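Local coordinates for acetyltransferase (Agrobacterium tumefaciens, PDB 2DXQ), which probably transfers an acetyl group from acetyl-CoA to an as yet unidentified acceptor, as a member of the GNAT family, at residues Asn73-Ile84 with Ala110-Leu120. Numbering follows the deposited sequence.
Sequences NLTRAARPYAFI and AFGANCYKVML. With PO4 (phosphate ion), chain D; PO4 (phosphate ion), chain I.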
ATOM      1  N   ASN A  73       1.083  10.860   5.446  1.00 20.91           N
ATOM      2  CA  ASN A  73      -0.273  10.744   5.991  1.00 22.08           C
ATOM      3  C   ASN A  73      -0.587  11.828   7.028  1.00 23.12           C
ATOM      4  O   ASN A  73       0.266  12.171   7.839  1.00 23.18           O
ATOM      5  CB  ASN A  73      -0.435   9.360   6.625  1.00 21.41           C
ATOM      6  CG  ASN A  73      -1.809   9.125   7.194  1.00 21.75           C
ATOM      7  OD1 ASN A  73      -2.820   9.204   6.490  1.00 21.00           O
ATOM      8  ND2 ASN A  73      -1.857   8.820   8.480  1.00 20.24           N
ATOM      9  N   LEU A  74      -1.819  12.340   7.007  1.00 24.46           N
ATOM     10  CA  LEU A  74      -2.264  13.393   7.937  1.00 25.14           C
ATOM     11  C   LEU A  74      -3.062  12.894   9.152  1.00 25.72           C
ATOM     12  O   LEU A  74      -3.237  13.623  10.140  1.00 26.04           O
ATOM     13  CB  LEU A  74      -3.077  14.453   7.179  1.00 25.49           C
ATOM     14  CG  LEU A  74      -2.267  15.402   6.299  1.00 25.79           C
ATOM     15  CD1 LEU A  74      -3.149  16.066   5.247  1.00 27.13           C
ATOM     16  CD2 LEU A  74      -1.551  16.439   7.169  1.00 27.08           C
ATOM     17  N   THR A  75      -3.549  11.657   9.091  1.00 25.32           N
ATOM     18  CA  THR A  75      -4.272  11.080  10.218  1.00 25.34           C
ATOM     19  C   THR A  75      -3.285  10.646  11.296  1.00 25.90           C
ATOM     20  O   THR A  75      -2.066  10.639  11.066  1.00 25.87           O
ATOM     21  CB  THR A  75      -5.165   9.882   9.800  1.00 25.40           C
ATOM     22  OG1 THR A  75      -4.339   8.763   9.443  1.00 23.15           O
ATOM     23  CG2 THR A  75      -6.068  10.255   8.634  1.00 24.14           C
ATOM     24  N   ARG A  76      -3.827  10.314  12.468  1.00 26.97           N
ATOM     25  CA  ARG A  76      -3.068   9.800  13.621  1.00 27.99           C
ATOM     26  C   ARG A  76      -1.822  10.650  13.911  1.00 28.25           C
ATOM     27  O   ARG A  76      -0.689  10.147  13.912  1.00 28.17           O
ATOM     28  CB  ARG A  76      -2.710   8.309  13.438  1.00 27.68           C
ATOM     29  CG  ARG A  76      -3.809   7.417  12.815  1.00 29.46           C
ATOM     30  CD  ARG A  76      -5.109   7.466  13.573  1.00 31.48           C
ATOM     31  NE  ARG A  76      -5.884   6.232  13.521  1.00 31.33           N
ATOM     32  CZ  ARG A  76      -6.960   6.016  14.273  1.00 32.09           C
ATOM     33  NH1 ARG A  76      -7.376   6.952  15.117  1.00 32.93           N
ATOM     34  NH2 ARG A  76      -7.620   4.872  14.191  1.00 32.39           N
ATOM     35  N   ALA A  77      -2.051  11.947  14.126  1.00 29.10           N
ATOM     36  CA  ALA A  77      -0.984  12.920  14.406  1.00 28.83           C
ATOM     37  C   ALA A  77       0.001  13.092  13.234  1.00 28.31           C
ATOM     38  O   ALA A  77       1.197  13.341  13.430  1.00 28.86           O
ATOM     39  CB  ALA A  77      -0.263  12.561  15.715  1.00 29.60           C
ATOM     40  N   ALA A  78      -0.531  12.961  12.016  1.00 26.82           N
ATOM     41  CA  ALA A  78       0.216  13.086  10.766  1.00 25.28           C
ATOM     42  C   ALA A  78       1.387  12.100  10.667  1.00 24.38           C
ATOM     43  O   ALA A  78       2.438  12.421  10.139  1.00 24.31           O
ATOM     44  CB  ALA A  78       0.680  14.548  10.506  1.00 25.80           C
ATOM     45  N   ARG A  79       1.172  10.891  11.163  1.00 22.65           N
ATOM     46  CA  ARG A  79       2.204   9.857  11.132  1.00 21.61           C
ATOM     47  C   ARG A  79       2.034   8.981   9.911  1.00 20.06           C
ATOM     48  O   ARG A  79       0.897   8.663   9.544  1.00 20.27           O
ATOM     49  CB  ARG A  79       2.127   9.007  12.382  1.00 21.96           C
ATOM     50  CG  ARG A  79       2.624   9.730  13.620  1.00 24.12           C
ATOM     51  CD  ARG A  79       2.471   8.859  14.807  1.00 25.26           C
ATOM     52  NE  ARG A  79       3.480   7.803  14.858  1.00 26.00           N
ATOM     53  CZ  ARG A  79       3.472   6.825  15.758  1.00 26.60           C
ATOM     54  NH1 ARG A  79       2.505   6.781  16.673  1.00 28.40           N
ATOM     55  NH2 ARG A  79       4.426   5.893  15.751  1.00 26.57           N
ATOM     56  N   PRO A  80       3.156   8.602   9.267  1.00 18.39           N
ATOM     57  CA  PRO A  80       3.044   7.804   8.049  1.00 17.25           C
ATOM     58  C   PRO A  80       2.530   6.396   8.361  1.00 15.99           C
ATOM     59  O   PRO A  80       2.475   5.981   9.526  1.00 15.39           O
ATOM     60  CB  PRO A  80       4.485   7.779   7.508  1.00 17.26           C
ATOM     61  CG  PRO A  80       5.340   7.929   8.751  1.00 17.02           C
ATOM     62  CD  PRO A  80       4.563   8.886   9.613  1.00 18.43           C
ATOM     63  N   TYR A  81       2.112   5.674   7.330  1.00 15.39           N
ATOM     64  CA  TYR A  81       1.818   4.258   7.507  1.00 14.43           C
ATOM     65  C   TYR A  81       2.542   3.514   6.400  1.00 14.25           C
ATOM     66  O   TYR A  81       3.053   4.121   5.446  1.00 14.90           O
ATOM     67  CB  TYR A  81       0.303   3.968   7.486  1.00 15.03           C
ATOM     68  CG  TYR A  81      -0.370   4.504   6.253  1.00 14.24           C
ATOM     69  CD1 TYR A  81      -0.963   5.768   6.263  1.00 15.92           C
ATOM     70  CD2 TYR A  81      -0.422   3.753   5.082  1.00 15.21           C
ATOM     71  CE1 TYR A  81      -1.566   6.284   5.122  1.00 15.01           C
ATOM     72  CE2 TYR A  81      -1.014   4.261   3.927  1.00 15.60           C
ATOM     73  CZ  TYR A  81      -1.588   5.528   3.958  1.00 15.66           C
ATOM     74  OH  TYR A  81      -2.197   6.018   2.832  1.00 16.53           O
ATOM     75  N   ALA A  82       2.574   2.191   6.496  1.00 13.42           N
ATOM     76  CA  ALA A  82       3.341   1.435   5.522  1.00 12.91           C
ATOM     77  C   ALA A  82       2.609   0.190   5.078  1.00 12.55           C
ATOM     78  O   ALA A  82       1.776  -0.341   5.818  1.00 12.70           O
ATOM     79  CB  ALA A  82       4.696   1.050   6.110  1.00 13.69           C
ATOM     80  N   PHE A  83       2.933  -0.264   3.868  1.00 12.05           N
ATOM     81  CA  PHE A  83       2.546  -1.593   3.396  1.00 11.61           C
ATOM     82  C   PHE A  83       3.801  -2.404   3.133  1.00 11.85           C
ATOM     83  O   PHE A  83       4.867  -1.848   2.793  1.00 11.25           O
ATOM     84  CB  PHE A  83       1.818  -1.502   2.064  1.00 12.03           C
ATOM     85  CG  PHE A  83       0.498  -0.795   2.131  1.00 14.34           C
ATOM     86  CD1 PHE A  83      -0.651  -1.490   2.465  1.00 16.08           C
ATOM     87  CD2 PHE A  83       0.415   0.557   1.836  1.00 16.85           C
ATOM     88  CE1 PHE A  83      -1.884  -0.836   2.522  1.00 18.69           C
ATOM     89  CE2 PHE A  83      -0.815   1.220   1.871  1.00 18.66           C
ATOM     90  CZ  PHE A  83      -1.965   0.519   2.214  1.00 17.67           C
ATOM     91  N   ILE A  84       3.663  -3.717   3.228  1.00 11.33           N
ATOM     92  CA  ILE A  84       4.722  -4.623   2.762  1.00 11.80           C
ATOM     93  C   ILE A  84       4.183  -5.490   1.634  1.00 12.36           C
ATOM     94  O   ILE A  84       3.083  -6.055   1.749  1.00 12.66           O
ATOM     95  CB  ILE A  84       5.308  -5.463   3.919  1.00 11.79           C
ATOM     96  CG1 ILE A  84       6.108  -4.543   4.858  1.00 12.83           C
ATOM     97  CG2 ILE A  84       6.222  -6.584   3.381  1.00 11.78           C
ATOM     98  CD1 ILE A  84       6.626  -5.248   6.105  1.00 14.36           C
ATOM     99  N   ALA A 110      10.060   0.474   8.940  1.00 14.26           N
ATOM    100  CA  ALA A 110       8.850   1.297   8.954  1.00 14.92           C
ATOM    101  C   ALA A 110       8.641   1.971  10.316  1.00 14.85           C
ATOM    102  O   ALA A 110       8.389   3.181  10.400  1.00 15.55           O
ATOM    103  CB  ALA A 110       7.653   0.428   8.602  1.00 13.99           C
ATOM    104  N   PHE A 111       8.736   1.192  11.385  1.00 15.43           N
ATOM    105  CA  PHE A 111       8.574   1.756  12.728  1.00 16.41           C
ATOM    106  C   PHE A 111       9.663   2.781  13.061  1.00 16.67           C
ATOM    107  O   PHE A 111       9.384   3.805  13.702  1.00 16.70           O
ATOM    108  CB  PHE A 111       8.503   0.670  13.792  1.00 17.24           C
ATOM    109  CG  PHE A 111       7.193  -0.104  13.803  1.00 18.56           C
ATOM    110  CD1 PHE A 111       6.010   0.476  13.351  1.00 20.06           C
ATOM    111  CD2 PHE A 111       7.156  -1.405  14.290  1.00 20.88           C
ATOM    112  CE1 PHE A 111       4.804  -0.236  13.368  1.00 21.06           C
ATOM    113  CE2 PHE A 111       5.955  -2.128  14.317  1.00 21.28           C
ATOM    114  CZ  PHE A 111       4.782  -1.541  13.853  1.00 20.63           C
ATOM    115  N   GLY A 112      10.882   2.530  12.591  1.00 16.71           N
ATOM    116  CA  GLY A 112      11.977   3.519  12.750  1.00 16.56           C
ATOM    117  C   GLY A 112      11.696   4.836  12.032  1.00 17.17           C
ATOM    118  O   GLY A 112      12.214   5.902  12.416  1.00 17.31           O
ATOM    119  N   ALA A 113      10.872   4.765  10.986  1.00 16.37           N
ATOM    120  CA  ALA A 113      10.454   5.937  10.197  1.00 16.59           C
ATOM    121  C   ALA A 113       9.187   6.592  10.767  1.00 16.71           C
ATOM    122  O   ALA A 113       8.597   7.486  10.132  1.00 17.21           O
ATOM    123  CB  ALA A 113      10.229   5.525   8.730  1.00 16.48           C
ATOM    124  N   ASN A 114       8.797   6.134  11.955  1.00 16.08           N
ATOM    125  CA  ASN A 114       7.647   6.612  12.741  1.00 16.99           C
ATOM    126  C   ASN A 114       6.293   6.220  12.152  1.00 16.36           C
ATOM    127  O   ASN A 114       5.303   6.891  12.402  1.00 16.73           O
ATOM    128  CB  ASN A 114       7.685   8.135  12.998  1.00 16.89           C
ATOM    129  CG  ASN A 114       6.835   8.547  14.199  1.00 17.89           C
ATOM    130  OD1 ASN A 114       6.682   7.794  15.158  1.00 21.48           O
ATOM    131  ND2 ASN A 114       6.268   9.750  14.139  1.00 21.07           N
ATOM    132  N   CYS A 115       6.247   5.126  11.393  1.00 15.92           N
ATOM    133  CA  CYS A 115       4.943   4.621  10.928  1.00 15.92           C
ATOM    134  C   CYS A 115       4.119   4.108  12.108  1.00 15.94           C
ATOM    135  O   CYS A 115       4.631   3.380  12.966  1.00 16.96           O
ATOM    136  CB  CYS A 115       5.119   3.496   9.895  1.00 14.97           C
ATOM    137  SG  CYS A 115       5.757   4.016   8.332  1.00 15.57           S
ATOM    138  N   TYR A 116       2.840   4.472  12.169  1.00 16.06           N
ATOM    139  CA  TYR A 116       2.005   3.984  13.263  1.00 16.22           C
ATOM    140  C   TYR A 116       1.493   2.560  13.054  1.00 16.23           C
ATOM    141  O   TYR A 116       1.134   1.864  14.006  1.00 15.66           O
ATOM    142  CB  TYR A 116       0.874   4.962  13.587  1.00 17.79           C
ATOM    143  CG  TYR A 116      -0.281   4.991  12.618  1.00 17.63           C
ATOM    144  CD1 TYR A 116      -0.275   5.851  11.526  1.00 19.81           C
ATOM    145  CD2 TYR A 116      -1.405   4.193  12.829  1.00 18.25           C
ATOM    146  CE1 TYR A 116      -1.353   5.901  10.649  1.00 20.16           C
ATOM    147  CE2 TYR A 116      -2.479   4.235  11.947  1.00 20.70           C
ATOM    148  CZ  TYR A 116      -2.443   5.091  10.866  1.00 19.36           C
ATOM    149  OH  TYR A 116      -3.517   5.151   9.994  1.00 22.21           O
ATOM    150  N   LYS A 117       1.446   2.134  11.796  1.00 15.38           N
ATOM    151  CA  LYS A 117       1.030   0.779  11.478  1.00 14.79           C
ATOM    152  C   LYS A 117       1.736   0.302  10.212  1.00 14.22           C
ATOM    153  O   LYS A 117       2.196   1.110   9.390  1.00 14.28           O
ATOM    154  CB  LYS A 117      -0.490   0.696  11.296  1.00 14.80           C
ATOM    155  CG  LYS A 117      -0.988   1.409  10.054  1.00 15.23           C
ATOM    156  CD  LYS A 117      -2.510   1.293   9.897  1.00 16.52           C
ATOM    157  CE  LYS A 117      -2.976   2.277   8.837  1.00 19.22           C
ATOM    158  NZ  LYS A 117      -4.440   2.116   8.536  1.00 23.88           N
ATOM    159  N   VAL A 118       1.853  -1.011  10.087  1.00 13.44           N
ATOM    160  CA  VAL A 118       2.337  -1.639   8.864  1.00 12.65           C
ATOM    161  C   VAL A 118       1.279  -2.660   8.443  1.00 12.94           C
ATOM    162  O   VAL A 118       0.861  -3.464   9.259  1.00 12.05           O
ATOM    163  CB  VAL A 118       3.707  -2.332   9.080  1.00 13.07           C
ATOM    164  CG1 VAL A 118       4.205  -2.945   7.762  1.00 13.85           C
ATOM    165  CG2 VAL A 118       4.731  -1.320   9.597  1.00 13.75           C
HETATM  166  N   MSE A 119       0.881  -2.631   7.172  1.00 13.14           N
HETATM  167  CA  MSE A 119      -0.182  -3.513   6.676  1.00 15.04           C
HETATM  168  C   MSE A 119       0.329  -4.457   5.596  1.00 13.44           C
HETATM  169  O   MSE A 119       1.286  -4.149   4.886  1.00 12.15           O
HETATM  170  CB  MSE A 119      -1.327  -2.667   6.104  1.00 14.46           C
HETATM  171  CG  MSE A 119      -2.061  -1.880   7.172  1.00 17.03           C
HETATM  172 SE   MSE A 119      -3.262  -0.584   6.330  1.00 23.75          SE
HETATM  173  CE  MSE A 119      -1.922   0.652   5.721  1.00 21.75           C
ATOM    174  N   LEU A 120      -0.355  -5.582   5.431  1.00 12.63           N
ATOM    175  CA  LEU A 120       0.012  -6.533   4.404  1.00 13.26           C
ATOM    176  C   LEU A 120      -1.230  -7.297   4.002  1.00 13.74           C
ATOM    177  O   LEU A 120      -2.023  -7.653   4.860  1.00 12.93           O
ATOM    178  CB  LEU A 120       1.090  -7.491   4.938  1.00 13.60           C
ATOM    179  CG  LEU A 120       1.561  -8.563   3.957  1.00 15.09           C
ATOM    180  CD1 LEU A 120       3.057  -8.828   4.112  1.00 16.28           C
ATOM    181  CD2 LEU A 120       0.755  -9.845   4.141  1.00 14.46           C
TER
HETATM  182  P   PO4 D4285      -6.351   2.938  11.587  1.00 40.63           P
HETATM  183  O1  PO4 D4285      -5.603   4.227  11.751  1.00 41.56           O
HETATM  184  O2  PO4 D4285      -6.315   2.144  12.855  1.00 41.89           O
HETATM  185  O3  PO4 D4285      -7.789   3.213  11.193  1.00 42.02           O
HETATM  186  O4  PO4 D4285      -5.724   2.110  10.500  1.00 42.69           O
HETATM  187  P   PO4 I6285     -10.851   6.597  16.230  1.00 66.07           P
HETATM  188  O1  PO4 I6285     -11.242   6.091  14.860  1.00 65.99           O
HETATM  189  O2  PO4 I6285      -9.803   5.682  16.826  1.00 66.02           O
HETATM  190  O3  PO4 I6285     -10.286   7.988  16.115  1.00 65.52           O
HETATM  191  O4  PO4 I6285     -12.069   6.629  17.124  1.00 66.35           O
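The parallel strand pair of a beta-alpha-beta unit of the GNAT fold brings Ala82 beside Val118 and Phe83 beside Met119, a selenomethionine. Ala82 lends both its backbone polar atoms to the pairing, its N to Lys117 O and its O to Met119 N (2.8 Å), while Ile84 N reaches Met119 O. Just before the strands, Tyr116 N bonds to Pro80 O at 3.1 Å.

Tyr116 is clasped between two aliphatic chains: Arg76 CG makes a CH-pi contact 3.6 Å from the ring centroid, and Lys117 CG covers the opposite face. The ring's CG sits between backbone N and carbonyl carbon (chi1 75°), which carries its hydroxyl out to a phosphate ion. O1 of that phosphate takes bonds from Tyr116 OH (2.9 Å) and Arg76 NE (2.7 Å), the latter at the guanidinium edge. Asn73 ND2 braces the turn, donating in its amide plane to Arg79 O and Thr75 OG1. Arg79 NE in turn bonds to Asn114 O (3.2 Å), with Tyr116 CB over one face of its guanidinium. Asn114, at positive phi, is the C' residue of the Schellman motif that ends helix 98-112.

On one side of the sheet, Met119 CE lies over the Phe83 ring, 3.8 Å from its centroid, the selenium beside it completing a Met-aromatic contact, and the same methyl also packs against Tyr81 CD2. On the other, Ala82 CB meets Ala110 CB and Cys115 SG, beneath helix 98-112. Strand 61-71 flanks strand 81-88 on its other edge, whereas strand 117-122 pairs antiparallel with a strand of the second subunit, continuing the sheet across the dimer.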